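Local structure of lectin CEL-IV, C-type (Cucumaria echinata, 3ALU) at residues Leu71-Tyr84 and Ala135-Cys147. The protein binds galactose-containing sugars such as raffinose through a calcium ion, as a tetrameric C-type lectin of a sea cucumber. Sequence-based numbering, arbitrary orientation.
Sequences LPDLITGGWAPQVY and ADVYSNNNFKYIC. With CA (calcium ion), chain K; GLA (alpha-D-galactopyranose), chain E; GLC (alpha-D-glucopyranose), chain B; EDO (1,2-ethanediol), chain J.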
ATOM      1  N   LEU A  71      12.741   1.305 -23.169  1.00 16.11           N
ATOM      2  CA  LEU A  71      13.008   1.199 -24.605  1.00 17.27           C
ATOM      3  C   LEU A  71      14.402   1.706 -24.997  1.00 17.71           C
ATOM      4  O   LEU A  71      14.523   2.406 -25.992  1.00 18.06           O
ATOM      5  CB  LEU A  71      11.956   2.008 -25.359  1.00 16.97           C
ATOM      6  CG  LEU A  71      10.583   1.413 -25.691  1.00 21.50           C
ATOM      7  CD1 LEU A  71      10.191   0.032 -25.135  1.00 20.80           C
ATOM      8  CD2 LEU A  71       9.466   2.462 -25.789  1.00 17.45           C
ATOM      9  N   PRO A  72      15.467   1.331 -24.247  1.00 18.35           N
ATOM     10  CA  PRO A  72      16.734   2.064 -24.500  1.00 18.92           C
ATOM     11  C   PRO A  72      17.305   1.879 -25.907  1.00 20.10           C
ATOM     12  O   PRO A  72      17.942   2.803 -26.435  1.00 20.68           O
ATOM     13  CB  PRO A  72      17.686   1.514 -23.420  1.00 19.56           C
ATOM     14  CG  PRO A  72      17.089   0.156 -23.054  1.00 18.72           C
ATOM     15  CD  PRO A  72      15.619   0.332 -23.158  1.00 18.56           C
ATOM     16  N   ASP A  73      17.075   0.718 -26.520  1.00 20.41           N
ATOM     17  CA  ASP A  73      17.637   0.440 -27.852  1.00 22.82           C
ATOM     18  C   ASP A  73      16.805   1.093 -28.947  1.00 21.93           C
ATOM     19  O   ASP A  73      17.188   1.066 -30.126  1.00 23.00           O
ATOM     20  CB  ASP A  73      17.683  -1.068 -28.118  1.00 24.54           C
ATOM     21  CG  ASP A  73      18.789  -1.769 -27.352  1.00 30.05           C
ATOM     22  OD1 ASP A  73      18.621  -2.991 -27.099  1.00 35.59           O
ATOM     23  OD2 ASP A  73      19.817  -1.114 -27.022  1.00 36.00           O
ATOM     24  N   LEU A  74      15.644   1.641 -28.592  1.00 20.52           N
ATOM     25  CA  LEU A  74      14.777   2.228 -29.605  1.00 20.53           C
ATOM     26  C   LEU A  74      14.943   3.740 -29.657  1.00 19.72           C
ATOM     27  O   LEU A  74      14.410   4.366 -30.547  1.00 19.00           O
ATOM     28  CB  LEU A  74      13.312   1.871 -29.365  1.00 20.36           C
ATOM     29  CG  LEU A  74      12.924   0.386 -29.300  1.00 22.15           C
ATOM     30  CD1 LEU A  74      11.395   0.378 -29.296  1.00 21.38           C
ATOM     31  CD2 LEU A  74      13.479  -0.471 -30.453  1.00 25.63           C
ATOM     32  N   ILE A  75      15.667   4.319 -28.704  1.00 19.20           N
ATOM     33  CA  ILE A  75      15.821   5.793 -28.657  1.00 19.28           C
ATOM     34  C   ILE A  75      16.602   6.308 -29.889  1.00 20.52           C
ATOM     35  O   ILE A  75      17.743   5.892 -30.109  1.00 21.99           O
ATOM     36  CB  ILE A  75      16.547   6.268 -27.373  1.00 19.00           C
ATOM     37  CG1 ILE A  75      15.835   5.773 -26.099  1.00 17.75           C
ATOM     38  CG2 ILE A  75      16.630   7.819 -27.318  1.00 18.30           C
ATOM     39  CD1 ILE A  75      14.283   5.943 -26.105  1.00 18.55           C
ATOM     40  N   THR A  76      15.987   7.179 -30.685  1.00 20.02           N
ATOM     41  CA  THR A  76      16.644   7.694 -31.904  1.00 20.94           C
ATOM     42  C   THR A  76      17.128   9.126 -31.696  1.00 21.62           C
ATOM     43  O   THR A  76      16.940   9.718 -30.615  1.00 21.58           O
ATOM     44  CB  THR A  76      15.698   7.638 -33.146  1.00 20.85           C
ATOM     45  OG1 THR A  76      14.707   8.683 -33.058  1.00 21.18           O
ATOM     46  CG2 THR A  76      15.032   6.259 -33.275  1.00 21.99           C
ATOM     47  N   GLY A  77      17.739   9.692 -32.740  1.00 21.59           N
ATOM     48  CA  GLY A  77      18.054  11.123 -32.751  1.00 21.92           C
ATOM     49  C   GLY A  77      16.849  11.955 -33.104  1.00 21.70           C
ATOM     50  O   GLY A  77      16.920  13.183 -33.043  1.00 23.18           O
ATOM     51  N   GLY A  78      15.770  11.296 -33.535  1.00 21.32           N
ATOM     52  CA  GLY A  78      14.521  11.985 -33.934  1.00 21.97           C
ATOM     53  C   GLY A  78      13.511  12.054 -32.791  1.00 20.73           C
ATOM     54  O   GLY A  78      13.898  12.162 -31.633  1.00 20.63           O
ATOM     55  N   TRP A  79      12.231  12.027 -33.131  1.00 20.45           N
ATOM     56  CA  TRP A  79      11.146  11.938 -32.159  1.00 19.50           C
ATOM     57  C   TRP A  79      11.000  10.539 -31.584  1.00 19.67           C
ATOM     58  O   TRP A  79      10.558  10.385 -30.424  1.00 18.24           O
ATOM     59  CB  TRP A  79       9.822  12.296 -32.837  1.00 19.74           C
ATOM     60  CG  TRP A  79       9.812  13.669 -33.483  1.00 19.21           C
ATOM     61  CD1 TRP A  79      10.248  13.986 -34.752  1.00 24.46           C
ATOM     62  CD2 TRP A  79       9.314  14.900 -32.911  1.00 19.33           C
ATOM     63  NE1 TRP A  79      10.065  15.332 -34.987  1.00 21.88           N
ATOM     64  CE2 TRP A  79       9.495  15.915 -33.884  1.00 20.73           C
ATOM     65  CE3 TRP A  79       8.753  15.242 -31.670  1.00 17.96           C
ATOM     66  CZ2 TRP A  79       9.109  17.238 -33.664  1.00 19.31           C
ATOM     67  CZ3 TRP A  79       8.365  16.555 -31.440  1.00 17.22           C
ATOM     68  CH2 TRP A  79       8.564  17.550 -32.441  1.00 18.79           C
ATOM     69  N   ALA A  80      11.308   9.530 -32.397  1.00 18.41           N
ATOM     70  CA  ALA A  80      11.052   8.119 -32.071  1.00 18.65           C
ATOM     71  C   ALA A  80      11.923   7.654 -30.926  1.00 17.80           C
ATOM     72  O   ALA A  80      13.107   8.005 -30.869  1.00 17.06           O
ATOM     73  CB  ALA A  80      11.296   7.213 -33.312  1.00 19.60           C
ATOM     74  N   PRO A  81      11.363   6.825 -30.027  1.00 17.37           N
ATOM     75  CA  PRO A  81      10.001   6.272 -30.080  1.00 17.15           C
ATOM     76  C   PRO A  81       8.883   7.190 -29.536  1.00 16.80           C
ATOM     77  O   PRO A  81       9.040   7.807 -28.488  1.00 16.93           O
ATOM     78  CB  PRO A  81      10.121   5.008 -29.210  1.00 17.47           C
ATOM     79  CG  PRO A  81      11.176   5.363 -28.199  1.00 18.01           C
ATOM     80  CD  PRO A  81      12.128   6.309 -28.877  1.00 17.23           C
ATOM     81  N   GLN A  82       7.736   7.188 -30.215  1.00 15.42           N
ATOM     82  CA  GLN A  82       6.598   7.963 -29.772  1.00 14.98           C
ATOM     83  C   GLN A  82       5.625   6.997 -29.109  1.00 15.42           C
ATOM     84  O   GLN A  82       5.353   5.940 -29.647  1.00 15.56           O
ATOM     85  CB  GLN A  82       5.950   8.626 -30.971  1.00 15.50           C
ATOM     86  CG  GLN A  82       6.926   9.554 -31.613  1.00 17.65           C
ATOM     87  CD  GLN A  82       6.325  10.281 -32.808  1.00 19.71           C
ATOM     88  OE1 GLN A  82       6.543   9.900 -33.962  1.00 24.22           O
ATOM     89  NE2 GLN A  82       5.556  11.327 -32.534  1.00 19.42           N
ATOM     90  N   VAL A  83       5.101   7.399 -27.958  1.00 13.86           N
ATOM     91  CA  VAL A  83       4.259   6.543 -27.151  1.00 13.43           C
ATOM     92  C   VAL A  83       3.005   7.329 -26.813  1.00 12.33           C
ATOM     93  O   VAL A  83       3.110   8.421 -26.190  1.00 12.19           O
ATOM     94  CB  VAL A  83       5.018   6.179 -25.850  1.00 13.73           C
ATOM     95  CG1 VAL A  83       4.144   5.347 -24.888  1.00 14.55           C
ATOM     96  CG2 VAL A  83       6.384   5.444 -26.178  1.00 16.04           C
ATOM     97  N   TYR A  84       1.826   6.814 -27.176  1.00 11.30           N
ATOM     98  CA  TYR A  84       0.593   7.515 -26.922  1.00 11.31           C
ATOM     99  C   TYR A  84       0.316   7.767 -25.466  1.00 11.78           C
ATOM    100  O   TYR A  84       0.556   6.911 -24.624  1.00 12.47           O
ATOM    101  CB  TYR A  84      -0.618   6.768 -27.478  1.00 10.94           C
ATOM    102  CG  TYR A  84      -0.885   6.975 -28.931  1.00 12.02           C
ATOM    103  CD1 TYR A  84      -0.960   8.284 -29.483  1.00 12.50           C
ATOM    104  CD2 TYR A  84      -1.163   5.886 -29.756  1.00 13.43           C
ATOM    105  CE1 TYR A  84      -1.247   8.456 -30.841  1.00 12.49           C
ATOM    106  CE2 TYR A  84      -1.460   6.056 -31.107  1.00 12.54           C
ATOM    107  CZ  TYR A  84      -1.535   7.361 -31.635  1.00 15.48           C
ATOM    108  OH  TYR A  84      -1.810   7.521 -32.988  1.00 14.67           O
ATOM    109  N   ALA A 135       4.552  15.359 -28.822  1.00 14.09           N
ATOM    110  CA  ALA A 135       4.246  15.728 -30.209  1.00 14.91           C
ATOM    111  C   ALA A 135       2.780  15.436 -30.442  1.00 14.80           C
ATOM    112  O   ALA A 135       2.236  14.500 -29.838  1.00 13.64           O
ATOM    113  CB  ALA A 135       5.092  14.909 -31.189  1.00 17.04           C
ATOM    114  N   ASP A 136       2.113  16.209 -31.300  1.00 13.66           N
ATOM    115  CA  ASP A 136       0.792  15.749 -31.745  1.00 13.93           C
ATOM    116  C   ASP A 136       0.907  15.062 -33.095  1.00 14.13           C
ATOM    117  O   ASP A 136       1.790  15.412 -33.911  1.00 14.94           O
ATOM    118  CB  ASP A 136      -0.294  16.844 -31.744  1.00 13.58           C
ATOM    119  CG  ASP A 136      -0.127  17.873 -32.886  1.00 14.35           C
ATOM    120  OD1 ASP A 136       1.003  18.216 -33.263  1.00 15.34           O
ATOM    121  OD2 ASP A 136      -1.162  18.379 -33.377  1.00 14.41           O
ATOM    122  N   VAL A 137       0.070  14.046 -33.264  1.00 13.78           N
ATOM    123  CA  VAL A 137       0.144  13.188 -34.450  1.00 13.53           C
ATOM    124  C   VAL A 137      -1.260  12.867 -34.907  1.00 13.31           C
ATOM    125  O   VAL A 137      -2.220  12.986 -34.163  1.00 13.61           O
ATOM    126  CB  VAL A 137       0.889  11.839 -34.141  1.00 14.06           C
ATOM    127  CG1 VAL A 137       2.341  12.049 -33.662  1.00 15.46           C
ATOM    128  CG2 VAL A 137       0.091  10.943 -33.156  1.00 14.39           C
ATOM    129  N   TYR A 138      -1.385  12.415 -36.159  1.00 14.07           N
ATOM    130  CA  TYR A 138      -2.689  11.945 -36.616  1.00 14.45           C
ATOM    131  C   TYR A 138      -2.992  10.590 -35.983  1.00 15.17           C
ATOM    132  O   TYR A 138      -2.080   9.772 -35.745  1.00 15.55           O
ATOM    133  CB  TYR A 138      -2.751  11.924 -38.172  1.00 15.14           C
ATOM    134  CG  TYR A 138      -2.573  13.312 -38.699  1.00 18.45           C
ATOM    135  CD1 TYR A 138      -1.487  13.641 -39.488  1.00 21.12           C
ATOM    136  CD2 TYR A 138      -3.461  14.321 -38.312  1.00 21.20           C
ATOM    137  CE1 TYR A 138      -1.294  14.976 -39.923  1.00 20.08           C
ATOM    138  CE2 TYR A 138      -3.285  15.630 -38.740  1.00 21.03           C
ATOM    139  CZ  TYR A 138      -2.201  15.936 -39.541  1.00 20.44           C
ATOM    140  OH  TYR A 138      -2.002  17.245 -39.951  1.00 19.79           O
ATOM    141  N   SER A 139      -4.273  10.385 -35.723  1.00 15.24           N
ATOM    142  CA  SER A 139      -4.765   9.315 -34.848  1.00 16.33           C
ATOM    143  C   SER A 139      -4.592   7.933 -35.432  1.00 17.34           C
ATOM    144  O   SER A 139      -4.709   6.926 -34.732  1.00 15.60           O
ATOM    145  CB  SER A 139      -6.233   9.548 -34.505  1.00 17.14           C
ATOM    146  OG  SER A 139      -7.066   9.387 -35.649  1.00 19.04           O
ATOM    147  N   ASN A 140      -4.324   7.864 -36.725  1.00 17.37           N
ATOM    148  CA  ASN A 140      -4.151   6.563 -37.336  1.00 19.01           C
ATOM    149  C   ASN A 140      -2.732   6.022 -37.157  1.00 19.04           C
ATOM    150  O   ASN A 140      -2.456   4.865 -37.523  1.00 19.90           O
ATOM    151  CB  ASN A 140      -4.451   6.679 -38.819  1.00 19.85           C
ATOM    152  CG  ASN A 140      -3.389   7.499 -39.528  1.00 25.70           C
ATOM    153  OD1 ASN A 140      -3.213   8.676 -39.226  1.00 26.47           O
ATOM    154  ND2 ASN A 140      -2.621   6.865 -40.413  1.00 31.33           N
ATOM    155  N   ASN A 141      -1.809   6.815 -36.619  1.00 17.63           N
ATOM    156  CA  ASN A 141      -0.490   6.284 -36.283  1.00 17.00           C
ATOM    157  C   ASN A 141      -0.585   5.145 -35.274  1.00 16.69           C
ATOM    158  O   ASN A 141      -1.309   5.265 -34.305  1.00 17.41           O
ATOM    159  CB  ASN A 141       0.405   7.378 -35.703  1.00 16.76           C
ATOM    160  CG  ASN A 141       1.026   8.234 -36.780  1.00 19.15           C
ATOM    161  OD1 ASN A 141       0.560   9.355 -37.048  1.00 23.90           O
ATOM    162  ND2 ASN A 141       2.040   7.709 -37.431  1.00 20.41           N
ATOM    163  N   ASN A 142       0.158   4.069 -35.528  1.00 16.69           N
ATOM    164  CA  ASN A 142       0.164   2.861 -34.667  1.00 17.51           C
ATOM    165  C   ASN A 142       1.403   2.919 -33.763  1.00 15.30           C
ATOM    166  O   ASN A 142       2.517   2.694 -34.221  1.00 16.38           O
ATOM    167  CB  ASN A 142       0.196   1.581 -35.551  1.00 18.39           C
ATOM    168  CG  ASN A 142      -1.190   1.137 -36.029  1.00 25.11           C
ATOM    169  OD1 ASN A 142      -1.952   1.917 -36.565  1.00 31.08           O
ATOM    170  ND2 ASN A 142      -1.509  -0.154 -35.837  1.00 29.43           N
ATOM    171  N   PHE A 143       1.217   3.255 -32.482  1.00 13.53           N
ATOM    172  CA  PHE A 143       2.324   3.411 -31.544  1.00 13.66           C
ATOM    173  C   PHE A 143       2.145   2.522 -30.284  1.00 12.62           C
ATOM    174  O   PHE A 143       1.036   2.078 -29.962  1.00 14.01           O
ATOM    175  CB  PHE A 143       2.382   4.853 -30.981  1.00 13.47           C
ATOM    176  CG  PHE A 143       2.741   5.945 -31.963  1.00 15.06           C
ATOM    177  CD1 PHE A 143       2.285   7.241 -31.692  1.00 17.11           C
ATOM    178  CD2 PHE A 143       3.547   5.733 -33.089  1.00 17.80           C
ATOM    179  CE1 PHE A 143       2.634   8.320 -32.512  1.00 17.57           C
ATOM    180  CE2 PHE A 143       3.861   6.811 -33.957  1.00 16.17           C
ATOM    181  CZ  PHE A 143       3.382   8.091 -33.663  1.00 16.62           C
ATOM    182  N   LYS A 144       3.246   2.301 -29.580  1.00 13.71           N
ATOM    183  CA  LYS A 144       3.219   1.849 -28.186  1.00 12.64           C
ATOM    184  C   LYS A 144       2.444   2.915 -27.371  1.00 12.53           C
ATOM    185  O   LYS A 144       2.206   4.045 -27.862  1.00 14.02           O
ATOM    186  CB  LYS A 144       4.626   1.750 -27.669  1.00 12.55           C
ATOM    187  CG  LYS A 144       5.468   0.695 -28.460  1.00 12.92           C
ATOM    188  CD  LYS A 144       6.747   0.407 -27.719  1.00 14.89           C
ATOM    189  CE  LYS A 144       7.537  -0.751 -28.412  1.00 18.86           C
ATOM    190  NZ  LYS A 144       8.008  -0.394 -29.794  1.00 18.90           N
ATOM    191  N   TYR A 145       2.050   2.566 -26.148  1.00 12.29           N
ATOM    192  CA  TYR A 145       1.140   3.435 -25.406  1.00 11.15           C
ATOM    193  C   TYR A 145       1.290   3.146 -23.929  1.00 11.98           C
ATOM    194  O   TYR A 145       1.661   2.042 -23.533  1.00 11.61           O
ATOM    195  CB  TYR A 145      -0.340   3.244 -25.883  1.00 10.91           C
ATOM    196  CG  TYR A 145      -0.845   1.795 -25.775  1.00 11.83           C
ATOM    197  CD1 TYR A 145      -0.563   0.890 -26.793  1.00 13.09           C
ATOM    198  CD2 TYR A 145      -1.606   1.376 -24.686  1.00 13.73           C
ATOM    199  CE1 TYR A 145      -1.002  -0.450 -26.702  1.00 12.60           C
ATOM    200  CE2 TYR A 145      -2.066   0.045 -24.591  1.00 15.82           C
ATOM    201  CZ  TYR A 145      -1.731  -0.846 -25.617  1.00 14.11           C
ATOM    202  OH  TYR A 145      -2.135  -2.180 -25.550  1.00 16.98           O
ATOM    203  N   ILE A 146       1.029   4.151 -23.102  1.00 11.84           N
ATOM    204  CA  ILE A 146       0.992   3.981 -21.652  1.00 12.93           C
ATOM    205  C   ILE A 146      -0.423   4.086 -21.137  1.00 12.57           C
ATOM    206  O   ILE A 146      -1.141   5.061 -21.386  1.00 12.57           O
ATOM    207  CB  ILE A 146       1.863   5.032 -20.908  1.00 12.82           C
ATOM    208  CG1 ILE A 146       3.325   4.929 -21.324  1.00 16.45           C
ATOM    209  CG2 ILE A 146       1.741   4.910 -19.415  1.00 13.99           C
ATOM    210  CD1 ILE A 146       4.068   6.254 -21.131  1.00 18.05           C
ATOM    211  N   CYS A 147      -0.841   3.044 -20.419  1.00 12.51           N
ATOM    212  CA  CYS A 147      -2.120   3.057 -19.681  1.00 12.47           C
ATOM    213  C   CYS A 147      -1.932   3.492 -18.222  1.00 11.94           C
ATOM    214  O   CYS A 147      -0.847   3.244 -17.597  1.00 11.46           O
ATOM    215  CB  CYS A 147      -2.771   1.653 -19.679  1.00 13.69           C
ATOM    216  SG  CYS A 147      -3.171   0.993 -21.312  1.00 16.60           S
TER
HETATM  217 CA    CA K 201       2.845  17.466 -34.647  1.00 16.13          CA
HETATM  218  C1  GLA E   3       6.621  15.363 -37.764  1.00 28.74           C
HETATM  219  C2  GLA E   3       5.770  16.584 -37.393  1.00 25.73           C
HETATM  220  C3  GLA E   3       6.025  17.082 -35.980  1.00 22.26           C
HETATM  221  C4  GLA E   3       5.883  15.943 -34.962  1.00 21.18           C
HETATM  222  C5  GLA E   3       6.732  14.742 -35.427  1.00 23.42           C
HETATM  223  C6  GLA E   3       6.584  13.516 -34.511  1.00 23.53           C
HETATM  224  O2  GLA E   3       6.059  17.680 -38.289  1.00 25.36           O
HETATM  225  O3  GLA E   3       5.115  18.153 -35.686  1.00 18.19           O
HETATM  226  O4  GLA E   3       4.499  15.581 -34.925  1.00 19.04           O
HETATM  227  O5  GLA E   3       6.366  14.336 -36.758  1.00 27.20           O
HETATM  228  O6  GLA E   3       5.236  13.051 -34.617  1.00 23.22           O
HETATM  229  C1  GLC B   2      12.192  16.644 -37.695  1.00 42.89           C
HETATM  230  C2  GLC B   2      13.142  15.473 -37.908  1.00 43.80           C
HETATM  231  C3  GLC B   2      12.723  14.669 -39.135  1.00 43.67           C
HETATM  232  C4  GLC B   2      11.273  14.214 -39.029  1.00 42.05           C
HETATM  233  C5  GLC B   2      10.318  15.369 -38.717  1.00 40.23           C
HETATM  234  C6  GLC B   2       8.897  14.809 -38.477  1.00 36.22           C
HETATM  235  O2  GLC B   2      14.463  15.994 -38.095  1.00 45.53           O
HETATM  236  O3  GLC B   2      13.579  13.518 -39.248  1.00 43.54           O
HETATM  237  O4  GLC B   2      10.899  13.650 -40.288  1.00 40.24           O
HETATM  238  O5  GLC B   2      10.821  16.192 -37.634  1.00 41.44           O
HETATM  239  O6  GLC B   2       8.000  15.760 -37.869  1.00 30.04           O
HETATM  240  C1  EDO J 160       7.273   6.449 -33.377  1.00 34.14           C
HETATM  241  O1  EDO J 160       7.834   5.313 -32.741  1.00 31.71           O
HETATM  242  C2  EDO J 160       8.357   7.223 -34.078  1.00 36.06           C
HETATM  243  O2  EDO J 160       7.870   7.658 -35.340  1.00 38.22           O
HETATM  244  O   HOH W   1       5.798   3.506 -30.770  1.00 17.19           O
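F143 and Y84 meet with their ring planes at 48°: CD1 of F143 stands over the centre of the Y84 ring, 3.8 Å from Y84 CZ. The Y84 side chain reaches the 138-141 turn, where its OH donates to N141 O at 2.7 Å, tilted out of that carbonyl's plane, while CE1 touches V137 CG2. The F143 ring in turn has Q82 CB over one face, 3.8 Å from its centroid, and V137 CG1 of its own segment at its edge. With CG anti to its carbonyl carbon (chi1 -62°) and the chain extended beyond, Q82 carries its amide past this ring to the sugar, NE2 giving a hydrogen bond to galactose O6 at 2.7 Å. W79 lays one indole face against galactose C5 and donates from NE1 to glucose O5, while A135 CB approaches the six-membered ring of the indole obliquely, 3.7 Å from W79 CZ3. Strands 82-84 and 143-147 pair in parallel, Y84 N bonding to K144 O and I146 N to Y84 O. D136 binds calcium through its backbone O and OD1, and E113, N115 and N116 complete the protein ligands. Within this contact, D136 helps hold the calcium that takes galactose O3 and O4, while W79 and Q82 supply an aromatic face and a hydrogen bond to O6; the strand pairing and F143 packing thus join two sides of the sugar site.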